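Local coordinates for probable enoyl-CoA hydratase/isomerase (Mycobacterium abscessus, PDB 3SWX), which probably acts as an enoyl-CoA hydratase or isomerase of the crotonase-like family, working on the acyl chains of coenzyme A thioesters, at residues A163-W166 with A170-F173. Residues are numbered along the deposited sequence; the frame is centred on the assembly and turned at random.
Sequences AMRW and ADTF
Trp166 and Phe173 stack across the turn that joins the C-terminal end of helix 160-167 to the short strand 173-174 of the crotonase-like fold. The phenyl ring lies over one face of the indole, its centroid 4.2 Å from that of the five-membered ring, with the two planes inclined at 28°. Phe173 CB extends the overlap as a CH-pi contact, sitting 3.6 Å from the centroid of the indole six-membered ring and almost exactly on its normal. With CB placed there by the backbone, chi1 of 57°, which sets CG between N and the carbonyl carbon, lays the phenyl ring over the five-membered ring. The opposite indole face is taken by the helix's own Arg165, whose CG rests over its centre, so the tryptophan is sandwiched. Bent at chi2, the arginine chain then carries its guanidinium over the rim of the indole, where Trp166 CZ3 sits against one face of it, and on to Asp171. There Arg165 NH1 donates to Asp171 OD2 at 2.8 Å in a salt bridge; the oxygen lies close to the guanidinium plane and receives the N-H on its anti lone pair, while the carboxylate is turned 78° from that plane. Asp171 CB also touches the indole edge, 3.8 Å from Trp166 CZ3. On the backbone side, Ala170, with positive phi, leaves the helical path, and its N gives Trp166 O a weak bond of 3.3 Å. One water donates to both Trp166 O and Asp171 O, bridging helix end and loop. Trp166 NE1 bonds Glu177 OE2, while Phe173 pairs through its backbone with Phe135 in the neighbouring strand. A second subunit packs on Arg165 through its Ile200 and on Asp171 through its Thr203. The indole is thus fixed by both faces and its N-H, and the ion pair beside it, lying against that subunit, is probably strengthened by partial shielding from solvent.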
ATOM      1  N   ALA B 163      -8.259   4.440   4.732  1.00 12.89           N
ATOM      2  CA  ALA B 163      -8.586   5.690   4.047  1.00 13.08           C
ATOM      3  C   ALA B 163     -10.082   6.004   4.055  1.00 12.80           C
ATOM      4  O   ALA B 163     -10.493   7.128   4.393  1.00 13.29           O
ATOM      5  CB  ALA B 163      -8.034   5.690   2.589  1.00 12.03           C
ATOM      6  N   MET B 164     -10.897   5.020   3.721  1.00 12.87           N
ATOM      7  CA  MET B 164     -12.351   5.240   3.654  1.00 12.79           C
ATOM      8  C   MET B 164     -13.012   5.503   5.019  1.00 12.95           C
ATOM      9  O   MET B 164     -14.003   6.230   5.118  1.00 12.85           O
ATOM     10  CB  MET B 164     -13.023   4.081   2.927  1.00 12.45           C
ATOM     11  CG  MET B 164     -12.639   3.988   1.427  1.00 12.86           C
ATOM     12  SD  MET B 164     -13.133   5.510   0.557  1.00 15.30           S
ATOM     13  CE  MET B 164     -12.253   5.308  -1.024  1.00 13.11           C
ATOM     14  N   ARG B 165     -12.476   4.883   6.058  1.00 13.01           N
ATOM     15  CA  ARG B 165     -12.915   5.127   7.422  1.00 12.88           C
ATOM     16  C   ARG B 165     -12.929   6.623   7.732  1.00 13.15           C
ATOM     17  O   ARG B 165     -13.848   7.119   8.411  1.00 12.32           O
ATOM     18  CB  ARG B 165     -11.983   4.400   8.399  1.00 12.78           C
ATOM     19  CG  ARG B 165     -12.179   4.765   9.867  1.00 13.91           C
ATOM     20  CD  ARG B 165     -13.565   4.446  10.319  1.00 15.24           C
ATOM     21  NE  ARG B 165     -13.792   4.854  11.702  1.00 15.35           N
ATOM     22  CZ  ARG B 165     -14.322   6.010  12.086  1.00 16.14           C
ATOM     23  NH1 ARG B 165     -14.660   6.949  11.199  1.00 17.45           N
ATOM     24  NH2 ARG B 165     -14.492   6.240  13.378  1.00 16.66           N
ATOM     25  N   TRP B 166     -11.910   7.329   7.240  1.00 12.58           N
ATOM     26  CA  TRP B 166     -11.801   8.772   7.451  1.00 13.28           C
ATOM     27  C   TRP B 166     -12.401   9.608   6.320  1.00 13.28           C
ATOM     28  O   TRP B 166     -13.084  10.603   6.597  1.00 14.57           O
ATOM     29  CB  TRP B 166     -10.336   9.178   7.759  1.00 12.87           C
ATOM     30  CG  TRP B 166      -9.785   8.310   8.850  1.00 12.65           C
ATOM     31  CD1 TRP B 166      -8.754   7.420   8.751  1.00 13.95           C
ATOM     32  CD2 TRP B 166     -10.277   8.196  10.196  1.00 15.00           C
ATOM     33  NE1 TRP B 166      -8.550   6.784   9.955  1.00 13.70           N
ATOM     34  CE2 TRP B 166      -9.484   7.223  10.852  1.00 14.65           C
ATOM     35  CE3 TRP B 166     -11.309   8.816  10.907  1.00 15.53           C
ATOM     36  CZ2 TRP B 166      -9.686   6.860  12.190  1.00 18.02           C
ATOM     37  CZ3 TRP B 166     -11.519   8.445  12.241  1.00 18.50           C
ATOM     38  CH2 TRP B 166     -10.698   7.488  12.870  1.00 17.88           C
ATOM     39  N   ALA B 170     -15.939  11.930   7.436  1.00 15.06           N
ATOM     40  CA  ALA B 170     -15.457  13.240   7.885  1.00 15.69           C
ATOM     41  C   ALA B 170     -15.031  13.273   9.371  1.00 16.54           C
ATOM     42  O   ALA B 170     -14.870  14.358   9.919  1.00 17.16           O
ATOM     43  CB  ALA B 170     -16.492  14.348   7.583  1.00 15.43           C
ATOM     44  N   ASP B 171     -14.815  12.108  10.010  1.00 16.90           N
ATOM     45  CA  ASP B 171     -14.464  12.083  11.440  1.00 17.41           C
ATOM     46  C   ASP B 171     -13.050  12.568  11.619  1.00 17.28           C
ATOM     47  O   ASP B 171     -12.188  12.345  10.757  1.00 16.26           O
ATOM     48  CB  ASP B 171     -14.559  10.675  12.047  1.00 17.84           C
ATOM     49  CG  ASP B 171     -16.006  10.218  12.307  1.00 19.30           C
ATOM     50  OD1 ASP B 171     -16.897  11.061  12.541  1.00 20.96           O
ATOM     51  OD2 ASP B 171     -16.242   8.992  12.281  1.00 17.02           O
ATOM     52  N   THR B 172     -12.794  13.191  12.757  1.00 18.06           N
ATOM     53  CA  THR B 172     -11.451  13.628  13.111  1.00 18.48           C
ATOM     54  C   THR B 172     -10.592  12.463  13.583  1.00 18.56           C
ATOM     55  O   THR B 172     -11.064  11.621  14.340  1.00 19.23           O
ATOM     56  CB  THR B 172     -11.525  14.691  14.206  1.00 19.83           C
ATOM     57  OG1 THR B 172     -12.332  15.764  13.725  1.00 20.08           O
ATOM     58  CG2 THR B 172     -10.112  15.235  14.598  1.00 20.06           C
ATOM     59  N   PHE B 173      -9.334  12.403  13.125  1.00 18.15           N
ATOM     60  CA  PHE B 173      -8.357  11.441  13.665  1.00 17.81           C
ATOM     61  C   PHE B 173      -7.069  12.134  14.091  1.00 17.76           C
ATOM     62  O   PHE B 173      -6.726  13.177  13.580  1.00 18.10           O
ATOM     63  CB  PHE B 173      -8.072  10.288  12.690  1.00 17.28           C
ATOM     64  CG  PHE B 173      -7.567  10.716  11.322  1.00 16.23           C
ATOM     65  CD1 PHE B 173      -8.441  11.255  10.378  1.00 13.96           C
ATOM     66  CD2 PHE B 173      -6.229  10.532  10.968  1.00 17.51           C
ATOM     67  CE1 PHE B 173      -8.000  11.635   9.115  1.00 14.27           C
ATOM     68  CE2 PHE B 173      -5.764  10.926   9.686  1.00 16.14           C
ATOM     69  CZ  PHE B 173      -6.662  11.472   8.766  1.00 15.67           C
TER
HETATM   70  O   HOH W   1     -11.789  12.462   8.069  1.00 10.10           O